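Local coordinates for O-methyltransferase (Saccharopolyspora spinosa, PDB 4CE0), which probably transfers a methyl group from S-adenosylmethionine to the 4'-hydroxyl of the rhamnose of spinosyn, with magnesium bound beside the cofactor, at residues 185-190 with 211-216; 190-195 with 221-226. All coordinates share one frame; numbering follows the deposited sequence.

Interaction 1: 185-190 with 211-216. With MG (magnesium ion), chain C; SAH (S-adenosyl-L-homocysteine), chain B.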
ATOM      1  N   ASP A 185     -11.159 -18.745 -10.465  1.00 22.13           N
ATOM      2  CA  ASP A 185     -10.287 -19.159  -9.393  1.00 21.34           C
ATOM      3  C   ASP A 185     -11.100 -19.964  -8.409  1.00 22.18           C
ATOM      4  O   ASP A 185     -11.013 -19.770  -7.209  1.00 28.21           O
ATOM      5  CB  ASP A 185      -9.622 -17.942  -8.733  1.00 19.55           C
ATOM      6  CG  ASP A 185      -8.315 -18.293  -8.027  1.00 23.74           C
ATOM      7  OD1 ASP A 185      -8.009 -19.518  -7.900  1.00 24.71           O
ATOM      8  OD2 ASP A 185      -7.584 -17.346  -7.609  1.00 21.85           O
ATOM      9  N   GLY A 186     -11.954 -20.825  -8.947  1.00 25.64           N
ATOM     10  CA  GLY A 186     -12.500 -21.945  -8.198  1.00 35.88           C
ATOM     11  C   GLY A 186     -11.664 -23.127  -8.646  1.00 49.36           C
ATOM     12  O   GLY A 186     -11.435 -23.323  -9.840  1.00 57.98           O
ATOM     13  N   ASP A 187     -11.163 -23.902  -7.703  1.00 46.44           N
ATOM     14  CA  ASP A 187     -10.265 -24.991  -8.049  1.00 26.22           C
ATOM     15  C   ASP A 187     -10.964 -26.203  -8.680  1.00 29.02           C
ATOM     16  O   ASP A 187     -10.383 -26.906  -9.502  1.00 32.20           O
ATOM     17  CB  ASP A 187      -9.534 -25.428  -6.791  1.00 34.18           C
ATOM     18  CG  ASP A 187      -8.611 -24.344  -6.261  1.00 48.77           C
ATOM     19  OD1 ASP A 187      -7.773 -23.845  -7.051  1.00 49.28           O
ATOM     20  OD2 ASP A 187      -8.740 -23.975  -5.075  1.00 50.59           O
ATOM     21  N   LEU A 188     -12.203 -26.445  -8.297  1.00 26.66           N
ATOM     22  CA  LEU A 188     -12.865 -27.689  -8.654  1.00 31.64           C
ATOM     23  C   LEU A 188     -13.255 -27.709 -10.120  1.00 35.89           C
ATOM     24  O   LEU A 188     -13.431 -26.665 -10.749  1.00 34.24           O
ATOM     25  CB  LEU A 188     -14.108 -27.872  -7.790  1.00 35.64           C
ATOM     26  CG  LEU A 188     -13.904 -27.599  -6.294  1.00 39.14           C
ATOM     27  CD1 LEU A 188     -15.175 -27.907  -5.501  1.00 35.61           C
ATOM     28  CD2 LEU A 188     -12.773 -28.435  -5.779  1.00 46.30           C
ATOM     29  N   TYR A 189     -13.409 -28.916 -10.641  1.00 28.47           N
ATOM     30  CA  TYR A 189     -13.975 -29.132 -11.953  1.00 24.70           C
ATOM     31  C   TYR A 189     -15.321 -28.448 -12.094  1.00 24.75           C
ATOM     32  O   TYR A 189     -15.550 -27.647 -13.028  1.00 30.12           O
ATOM     33  CB  TYR A 189     -14.152 -30.640 -12.172  1.00 34.29           C
ATOM     34  CG  TYR A 189     -14.712 -30.973 -13.529  1.00 35.37           C
ATOM     35  CD1 TYR A 189     -16.076 -30.915 -13.777  1.00 42.28           C
ATOM     36  CD2 TYR A 189     -13.871 -31.322 -14.563  1.00 33.75           C
ATOM     37  CE1 TYR A 189     -16.574 -31.198 -15.027  1.00 46.94           C
ATOM     38  CE2 TYR A 189     -14.344 -31.608 -15.801  1.00 34.12           C
ATOM     39  CZ  TYR A 189     -15.696 -31.556 -16.042  1.00 44.06           C
ATOM     40  OH  TYR A 189     -16.161 -31.858 -17.306  1.00 44.98           O
ATOM     41  N   GLU A 190     -16.230 -28.748 -11.175  1.00 31.25           N
ATOM     42  CA  GLU A 190     -17.592 -28.194 -11.262  1.00 39.38           C
ATOM     43  C   GLU A 190     -17.642 -26.659 -11.223  1.00 38.69           C
ATOM     44  O   GLU A 190     -18.426 -26.034 -11.957  1.00 33.29           O
ATOM     45  CB  GLU A 190     -18.477 -28.750 -10.143  1.00 42.18           C
ATOM     46  CG  GLU A 190     -18.724 -30.256 -10.251  1.00 63.85           C
ATOM     47  CD  GLU A 190     -19.408 -30.673 -11.553  1.00 69.09           C
ATOM     48  OE1 GLU A 190     -20.319 -29.950 -12.028  1.00 68.88           O
ATOM     49  OE2 GLU A 190     -19.029 -31.738 -12.093  1.00 67.39           O
ATOM     50  N   ILE A 211      -7.368 -18.358 -16.127  1.00 12.14           N
ATOM     51  CA  ILE A 211      -7.580 -19.613 -15.388  1.00 18.84           C
ATOM     52  C   ILE A 211      -6.492 -19.689 -14.310  1.00 19.01           C
ATOM     53  O   ILE A 211      -5.334 -19.952 -14.611  1.00 20.84           O
ATOM     54  CB  ILE A 211      -7.469 -20.832 -16.286  1.00 27.10           C
ATOM     55  CG1 ILE A 211      -8.313 -20.685 -17.554  1.00 27.52           C
ATOM     56  CG2 ILE A 211      -7.872 -22.083 -15.514  1.00 22.65           C
ATOM     57  CD1 ILE A 211      -9.813 -20.752 -17.325  1.00 31.97           C
ATOM     58  N   ASP A 212      -6.851 -19.473 -13.053  1.00 16.97           N
ATOM     59  CA  ASP A 212      -5.817 -19.253 -12.074  1.00 14.95           C
ATOM     60  C   ASP A 212      -5.019 -20.530 -11.793  1.00 24.99           C
ATOM     61  O   ASP A 212      -3.851 -20.446 -11.459  1.00 19.86           O
ATOM     62  CB  ASP A 212      -6.398 -18.687 -10.765  1.00 20.44           C
ATOM     63  CG  ASP A 212      -5.312 -18.243  -9.798  1.00 23.30           C
ATOM     64  OD1 ASP A 212      -4.710 -17.174 -10.044  1.00 22.43           O
ATOM     65  OD2 ASP A 212      -5.032 -18.962  -8.808  1.00 20.10           O
ATOM     66  N   ASP A 213      -5.666 -21.690 -11.920  1.00 20.54           N
ATOM     67  CA  ASP A 213      -5.051 -22.985 -11.614  1.00 28.30           C
ATOM     68  C   ASP A 213      -5.174 -23.954 -12.772  1.00 26.74           C
ATOM     69  O   ASP A 213      -5.519 -25.132 -12.589  1.00 25.19           O
ATOM     70  CB  ASP A 213      -5.717 -23.618 -10.388  1.00 34.05           C
ATOM     71  CG  ASP A 213      -5.432 -22.854  -9.129  1.00 38.71           C
ATOM     72  OD1 ASP A 213      -4.356 -23.082  -8.532  1.00 40.74           O
ATOM     73  OD2 ASP A 213      -6.259 -21.998  -8.765  1.00 28.16           O
ATOM     74  N   TYR A 214      -4.846 -23.473 -13.957  1.00 30.63           N
ATOM     75  CA  TYR A 214      -4.927 -24.301 -15.153  1.00 24.70           C
ATOM     76  C   TYR A 214      -4.186 -25.631 -15.035  1.00 21.62           C
ATOM     77  O   TYR A 214      -4.496 -26.560 -15.768  1.00 30.26           O
ATOM     78  CB  TYR A 214      -4.347 -23.561 -16.347  1.00 22.36           C
ATOM     79  CG  TYR A 214      -4.410 -24.374 -17.616  1.00 21.71           C
ATOM     80  CD1 TYR A 214      -5.599 -24.930 -18.059  1.00 28.69           C
ATOM     81  CD2 TYR A 214      -3.273 -24.591 -18.369  1.00 23.68           C
ATOM     82  CE1 TYR A 214      -5.646 -25.701 -19.235  1.00 27.10           C
ATOM     83  CE2 TYR A 214      -3.293 -25.347 -19.544  1.00 29.42           C
ATOM     84  CZ  TYR A 214      -4.486 -25.898 -19.971  1.00 26.68           C
ATOM     85  OH  TYR A 214      -4.524 -26.624 -21.131  1.00 28.79           O
ATOM     86  N   PHE A 215      -3.209 -25.734 -14.145  1.00 24.41           N
ATOM     87  CA  PHE A 215      -2.359 -26.940 -14.153  1.00 30.81           C
ATOM     88  C   PHE A 215      -2.772 -27.909 -13.097  1.00 33.94           C
ATOM     89  O   PHE A 215      -2.255 -29.015 -12.999  1.00 34.74           O
ATOM     90  CB  PHE A 215      -0.895 -26.571 -14.119  1.00 32.59           C
ATOM     91  CG  PHE A 215      -0.539 -25.644 -15.238  1.00 47.49           C
ATOM     92  CD1 PHE A 215      -0.729 -26.016 -16.552  1.00 66.38           C
ATOM     93  CD2 PHE A 215      -0.111 -24.377 -14.983  1.00 52.21           C
ATOM     94  CE1 PHE A 215      -0.457 -25.130 -17.564  1.00 72.25           C
ATOM     95  CE2 PHE A 215       0.177 -23.479 -15.996  1.00 51.64           C
ATOM     96  CZ  PHE A 215       0.002 -23.846 -17.279  1.00 64.01           C
ATOM     97  N   LEU A 216      -3.799 -27.499 -12.375  1.00 25.30           N
ATOM     98  CA  LEU A 216      -4.511 -28.352 -11.468  1.00 29.83           C
ATOM     99  C   LEU A 216      -5.348 -29.272 -12.345  1.00 35.53           C
ATOM    100  O   LEU A 216      -6.131 -28.772 -13.158  1.00 32.48           O
ATOM    101  CB  LEU A 216      -5.411 -27.498 -10.563  1.00 34.51           C
ATOM    102  CG  LEU A 216      -6.114 -28.173  -9.383  1.00 44.47           C
ATOM    103  CD1 LEU A 216      -5.091 -28.484  -8.303  1.00 40.18           C
ATOM    104  CD2 LEU A 216      -7.286 -27.319  -8.811  1.00 38.98           C
TER
HETATM  105 MG    MG C1251      -6.096 -20.221  -7.694  1.00 31.12          MG
HETATM  106  N   SAH B1250      -6.994 -15.358  -3.315  1.00 23.49           N
HETATM  107  CA  SAH B1250      -7.714 -16.164  -4.314  1.00 43.23           C
HETATM  108  CB  SAH B1250      -8.952 -16.882  -3.833  1.00 37.00           C
HETATM  109  CG  SAH B1250      -9.735 -17.961  -4.580  1.00 29.46           C
HETATM  110  SD  SAH B1250      -9.900 -19.301  -3.362  1.00 25.34           S
HETATM  111  C   SAH B1250      -8.102 -15.062  -5.216  1.00 38.46           C
HETATM  112  O   SAH B1250      -8.983 -15.330  -6.016  1.00 22.90           O
HETATM  113  OXT SAH B1250      -7.328 -13.959  -4.918  1.00 20.03           O
HETATM  114  C5' SAH B1250     -11.347 -20.216  -4.002  1.00 20.21           C
HETATM  115  C4' SAH B1250     -12.691 -19.502  -3.795  1.00 18.26           C
HETATM  116  O4' SAH B1250     -13.686 -20.064  -4.624  1.00 22.87           O
HETATM  117  C3' SAH B1250     -13.252 -19.603  -2.373  1.00 26.44           C
HETATM  118  O3' SAH B1250     -13.449 -18.286  -1.902  1.00 30.09           O
HETATM  119  C2' SAH B1250     -14.562 -20.397  -2.460  1.00 32.34           C
HETATM  120  O2' SAH B1250     -15.632 -20.050  -1.554  1.00 24.94           O
HETATM  121  C1' SAH B1250     -14.927 -20.190  -3.932  1.00 19.34           C
HETATM  122  N9  SAH B1250     -15.707 -21.267  -4.589  1.00 19.93           N
HETATM  123  C8  SAH B1250     -15.183 -22.434  -5.104  1.00 33.94           C
HETATM  124  N7  SAH B1250     -16.186 -23.119  -5.671  1.00 33.74           N
HETATM  125  C5  SAH B1250     -17.327 -22.404  -5.567  1.00 32.19           C
HETATM  126  C6  SAH B1250     -18.646 -22.630  -5.967  1.00 32.84           C
HETATM  127  N6  SAH B1250     -18.989 -23.743  -6.613  1.00 30.92           N
HETATM  128  N1  SAH B1250     -19.616 -21.697  -5.687  1.00 28.74           N
HETATM  129  C2  SAH B1250     -19.310 -20.519  -5.037  1.00 31.20           C
HETATM  130  N3  SAH B1250     -18.013 -20.325  -4.622  1.00 26.00           N
HETATM  131  C4  SAH B1250     -17.029 -21.222  -4.908  1.00 27.35           C
HETATM  132  O   HOH W   1      -5.707 -19.010  -5.934  1.00 28.24           O
HETATM  133  O   HOH W   2      -6.819 -21.463  -6.186  1.00 41.82           O
HETATM  134  O   HOH W   3      -4.184 -21.077  -6.799  1.00 29.08           O
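Asp185, Asp212 and Asp213 meet at a shared magnesium ion, a metal site built just past the C-terminal ends of the neighbouring parallel strands 179-184 and 207-211. Each gives one carboxylate oxygen: Asp185 OD1 lies 2.0 Å from the magnesium, Asp212 OD2 2.0 Å and Asp213 OD2 2.1 Å. Three waters bring the ligands to six. With CG anti to the backbone N, the Asp185 chi1 of -156° carries the carboxylate to the metal. The Asp185 and Asp212 carboxylate planes are 38° apart. Asp187 does not touch the metal. Its OD1 accepts a hydrogen bond of 2.7 Å from a magnesium-bound water and lies 2.9 Å from Asp213 OD2, also an acceptor. On the same side chain, CB of Asp187 meets Leu216 CD2 at 3.6 Å. The uncoordinated oxygens are held as well. Asp185 OD2 and Asp212 OD1 both form salt bridges with Arg183, and Asp212 OD1 forms another with Arg59. Asp213 OD1 takes a hydrogen bond from a bound water. The metal and the arginines probably offset the charge of the gathered carboxylates. One or more of the waters may give way to substrate oxygens, consistent with a metal-dependent methyl transfer.

Interaction 2: 190-195 with 221-226. With SAH (S-adenosyl-L-homocysteine), chain B.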
ATOM      1  N   GLU A 190     -16.230 -28.748 -11.175  1.00 31.25           N
ATOM      2  CA  GLU A 190     -17.592 -28.194 -11.262  1.00 39.38           C
ATOM      3  C   GLU A 190     -17.642 -26.659 -11.223  1.00 38.69           C
ATOM      4  O   GLU A 190     -18.426 -26.034 -11.957  1.00 33.29           O
ATOM      5  CB  GLU A 190     -18.477 -28.750 -10.143  1.00 42.18           C
ATOM      6  CG  GLU A 190     -18.724 -30.256 -10.251  1.00 63.85           C
ATOM      7  CD  GLU A 190     -19.408 -30.673 -11.553  1.00 69.09           C
ATOM      8  OE1 GLU A 190     -20.319 -29.950 -12.028  1.00 68.88           O
ATOM      9  OE2 GLU A 190     -19.029 -31.738 -12.093  1.00 67.39           O
ATOM     10  N   SER A 191     -16.829 -26.069 -10.348  1.00 28.92           N
ATOM     11  CA  SER A 191     -16.761 -24.622 -10.197  1.00 32.56           C
ATOM     12  C   SER A 191     -16.293 -23.986 -11.503  1.00 33.75           C
ATOM     13  O   SER A 191     -16.893 -23.027 -12.003  1.00 29.12           O
ATOM     14  CB  SER A 191     -15.781 -24.258  -9.082  1.00 33.66           C
ATOM     15  OG  SER A 191     -16.175 -24.834  -7.848  1.00 31.49           O
ATOM     16  N   THR A 192     -15.226 -24.557 -12.060  1.00 27.23           N
ATOM     17  CA  THR A 192     -14.646 -24.086 -13.312  1.00 20.11           C
ATOM     18  C   THR A 192     -15.643 -24.251 -14.451  1.00 24.05           C
ATOM     19  O   THR A 192     -15.889 -23.309 -15.216  1.00 21.50           O
ATOM     20  CB  THR A 192     -13.334 -24.855 -13.641  1.00 29.24           C
ATOM     21  OG1 THR A 192     -12.444 -24.765 -12.528  1.00 29.12           O
ATOM     22  CG2 THR A 192     -12.670 -24.294 -14.867  1.00 29.21           C
ATOM     23  N   MET A 193     -16.240 -25.430 -14.566  1.00 27.66           N
ATOM     24  CA  MET A 193     -17.241 -25.654 -15.624  1.00 32.72           C
ATOM     25  C   MET A 193     -18.467 -24.717 -15.521  1.00 37.44           C
ATOM     26  O   MET A 193     -18.888 -24.093 -16.516  1.00 26.81           O
ATOM     27  CB  MET A 193     -17.689 -27.116 -15.639  1.00 38.97           C
ATOM     28  CG  MET A 193     -18.498 -27.487 -16.872  1.00 40.74           C
ATOM     29  SD  MET A 193     -17.587 -27.282 -18.426  1.00 41.32           S
ATOM     30  CE  MET A 193     -16.424 -28.649 -18.389  1.00 46.61           C
ATOM     31  N   ASP A 194     -19.035 -24.615 -14.324  1.00 28.90           N
ATOM     32  CA  ASP A 194     -20.219 -23.765 -14.109  1.00 26.50           C
ATOM     33  C   ASP A 194     -19.944 -22.307 -14.449  1.00 28.35           C
ATOM     34  O   ASP A 194     -20.816 -21.607 -14.972  1.00 26.19           O
ATOM     35  CB  ASP A 194     -20.709 -23.869 -12.661  1.00 29.70           C
ATOM     36  CG  ASP A 194     -21.393 -25.194 -12.373  1.00 48.02           C
ATOM     37  OD1 ASP A 194     -21.969 -25.783 -13.323  1.00 51.01           O
ATOM     38  OD2 ASP A 194     -21.346 -25.643 -11.203  1.00 48.09           O
ATOM     39  N   SER A 195     -18.733 -21.849 -14.140  1.00 26.19           N
ATOM     40  CA  SER A 195     -18.341 -20.507 -14.463  1.00 24.77           C
ATOM     41  C   SER A 195     -18.189 -20.331 -15.976  1.00 22.82           C
ATOM     42  O   SER A 195     -18.674 -19.365 -16.550  1.00 24.11           O
ATOM     43  CB  SER A 195     -17.039 -20.137 -13.702  1.00 21.51           C
ATOM     44  OG  SER A 195     -16.639 -18.820 -14.044  1.00 37.01           O
ATOM     45  N   ASP A 221      -9.064 -30.184 -16.753  1.00 22.50           N
ATOM     46  CA  ASP A 221     -10.053 -31.026 -17.391  1.00 30.05           C
ATOM     47  C   ASP A 221     -11.338 -30.284 -17.749  1.00 29.08           C
ATOM     48  O   ASP A 221     -11.887 -30.496 -18.824  1.00 32.04           O
ATOM     49  CB  ASP A 221     -10.300 -32.257 -16.519  1.00 33.32           C
ATOM     50  CG  ASP A 221      -9.118 -33.265 -16.578  1.00 60.31           C
ATOM     51  OD1 ASP A 221      -8.061 -32.961 -17.199  1.00 48.73           O
ATOM     52  OD2 ASP A 221      -9.239 -34.366 -15.998  1.00 63.08           O
ATOM     53  N   ALA A 222     -11.809 -29.386 -16.883  1.00 29.07           N
ATOM     54  CA  ALA A 222     -12.965 -28.586 -17.239  1.00 28.14           C
ATOM     55  C   ALA A 222     -12.674 -27.666 -18.420  1.00 26.66           C
ATOM     56  O   ALA A 222     -13.505 -27.514 -19.308  1.00 26.22           O
ATOM     57  CB  ALA A 222     -13.481 -27.779 -16.042  1.00 29.89           C
ATOM     58  N   VAL A 223     -11.506 -27.031 -18.409  1.00 26.50           N
ATOM     59  CA  VAL A 223     -11.160 -26.043 -19.420  1.00 24.67           C
ATOM     60  C   VAL A 223     -11.027 -26.706 -20.788  1.00 30.62           C
ATOM     61  O   VAL A 223     -11.575 -26.243 -21.785  1.00 33.94           O
ATOM     62  CB  VAL A 223      -9.829 -25.334 -19.058  1.00 21.45           C
ATOM     63  CG1 VAL A 223      -9.407 -24.410 -20.176  1.00 21.88           C
ATOM     64  CG2 VAL A 223      -9.935 -24.574 -17.694  1.00 26.76           C
ATOM     65  N   LYS A 224     -10.280 -27.800 -20.838  1.00 38.25           N
ATOM     66  CA  LYS A 224     -10.182 -28.559 -22.068  1.00 30.48           C
ATOM     67  C   LYS A 224     -11.570 -29.140 -22.456  1.00 30.09           C
ATOM     68  O   LYS A 224     -11.987 -29.054 -23.619  1.00 32.80           O
ATOM     69  CB  LYS A 224      -9.091 -29.633 -21.929  1.00 32.74           C
ATOM     70  CG  LYS A 224      -7.685 -29.014 -21.831  1.00 44.54           C
ATOM     71  CD  LYS A 224      -6.600 -29.993 -21.392  1.00 51.57           C
ATOM     72  CE  LYS A 224      -6.459 -31.144 -22.372  1.00 63.91           C
ATOM     73  NZ  LYS A 224      -5.393 -30.929 -23.398  1.00 65.36           N
ATOM     74  N   GLY A 225     -12.308 -29.684 -21.495  1.00 30.95           N
ATOM     75  CA  GLY A 225     -13.609 -30.260 -21.814  1.00 40.54           C
ATOM     76  C   GLY A 225     -14.552 -29.187 -22.333  1.00 44.73           C
ATOM     77  O   GLY A 225     -15.273 -29.385 -23.300  1.00 40.05           O
ATOM     78  N   PHE A 226     -14.537 -28.022 -21.702  1.00 33.89           N
ATOM     79  CA  PHE A 226     -15.370 -26.921 -22.170  1.00 34.76           C
ATOM     80  C   PHE A 226     -14.902 -26.424 -23.547  1.00 35.45           C
ATOM     81  O   PHE A 226     -15.713 -26.220 -24.441  1.00 34.65           O
ATOM     82  CB  PHE A 226     -15.407 -25.763 -21.153  1.00 32.29           C
ATOM     83  CG  PHE A 226     -16.170 -24.574 -21.642  1.00 25.10           C
ATOM     84  CD1 PHE A 226     -17.556 -24.596 -21.691  1.00 34.11           C
ATOM     85  CD2 PHE A 226     -15.507 -23.454 -22.109  1.00 30.39           C
ATOM     86  CE1 PHE A 226     -18.260 -23.511 -22.182  1.00 36.17           C
ATOM     87  CE2 PHE A 226     -16.209 -22.362 -22.582  1.00 41.57           C
ATOM     88  CZ  PHE A 226     -17.582 -22.391 -22.613  1.00 42.43           C
TER
HETATM   89  N   SAH B1250      -6.994 -15.358  -3.315  1.00 23.49           N
HETATM   90  CA  SAH B1250      -7.714 -16.164  -4.314  1.00 43.23           C
HETATM   91  CB  SAH B1250      -8.952 -16.882  -3.833  1.00 37.00           C
HETATM   92  CG  SAH B1250      -9.735 -17.961  -4.580  1.00 29.46           C
HETATM   93  SD  SAH B1250      -9.900 -19.301  -3.362  1.00 25.34           S
HETATM   94  C   SAH B1250      -8.102 -15.062  -5.216  1.00 38.46           C
HETATM   95  O   SAH B1250      -8.983 -15.330  -6.016  1.00 22.90           O
HETATM   96  OXT SAH B1250      -7.328 -13.959  -4.918  1.00 20.03           O
HETATM   97  C5' SAH B1250     -11.347 -20.216  -4.002  1.00 20.21           C
HETATM   98  C4' SAH B1250     -12.691 -19.502  -3.795  1.00 18.26           C
HETATM   99  O4' SAH B1250     -13.686 -20.064  -4.624  1.00 22.87           O
HETATM  100  C3' SAH B1250     -13.252 -19.603  -2.373  1.00 26.44           C
HETATM  101  O3' SAH B1250     -13.449 -18.286  -1.902  1.00 30.09           O
HETATM  102  C2' SAH B1250     -14.562 -20.397  -2.460  1.00 32.34           C
HETATM  103  O2' SAH B1250     -15.632 -20.050  -1.554  1.00 24.94           O
HETATM  104  C1' SAH B1250     -14.927 -20.190  -3.932  1.00 19.34           C
HETATM  105  N9  SAH B1250     -15.707 -21.267  -4.589  1.00 19.93           N
HETATM  106  C8  SAH B1250     -15.183 -22.434  -5.104  1.00 33.94           C
HETATM  107  N7  SAH B1250     -16.186 -23.119  -5.671  1.00 33.74           N
HETATM  108  C5  SAH B1250     -17.327 -22.404  -5.567  1.00 32.19           C
HETATM  109  C6  SAH B1250     -18.646 -22.630  -5.967  1.00 32.84           C
HETATM  110  N6  SAH B1250     -18.989 -23.743  -6.613  1.00 30.92           N
HETATM  111  N1  SAH B1250     -19.616 -21.697  -5.687  1.00 28.74           N
HETATM  112  C2  SAH B1250     -19.310 -20.519  -5.037  1.00 31.20           C
HETATM  113  N3  SAH B1250     -18.013 -20.325  -4.622  1.00 26.00           N
HETATM  114  C4  SAH B1250     -17.029 -21.222  -4.908  1.00 27.35           C
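Met193 leaves its helix with CG anti to the backbone N (chi1 -168°), then bends at chi2 and chi3, which lays its thioether across helix 219-230. CE settles on Ala222, 3.3 Å from the backbone O and 3.9 Å from CB. SD meets Phe226 at CB, 3.8 Å away. It stands 5.4 Å from the centroid of the Phe226 ring and approaches obliquely, a Met-aromatic contact. Thr192 turns its two branches to different tasks. CG2 is 3.8 Å from Ala222 CB and also touches Val223 CG2. OG1 hydrogen-bonds to Leu188 O, at the N-cap of the helix, so the polar end of this buried threonine is satisfied. No hydrogen bond links the two segments. Ala222 and Gly225 leave room for the approach: the axes come within 8.8 Å, and Gly225 has no side chain where Met193 CE arrives. Ser191 faces the cofactor product instead. Its OG donates a hydrogen bond of 2.8 Å to N7 of the S-adenosylhomocysteine adenine. The short segments run in the same general direction and cross at -33°. This is the packing of two neighbouring helices on one face of the Rossmann-like methyltransferase sheet, one of them also reaching the adenine pocket.

Overall arrangement
From the N terminus, strand 179-184 leads into Asp185, and the chain then turns into helix 189-199. Strand 207-211 follows and runs parallel to strand 179-184. At its end, interaction 1 closes a loop by bringing 211-216 back to 185-190. The chain then enters helix 219-230, where interaction 2 closes a second loop between 221-226 and 190-195. The two loops cross, since their segments alternate, and they share Glu190. The centres of the two contacts lie about 8 Å apart. Ile211 CD1 touches Val223 CG2, and Tyr189 packs on Ala222, so the contacts adjoin. Together they tie two parallel strands to the helices that follow them, and both border S-adenosylhomocysteine.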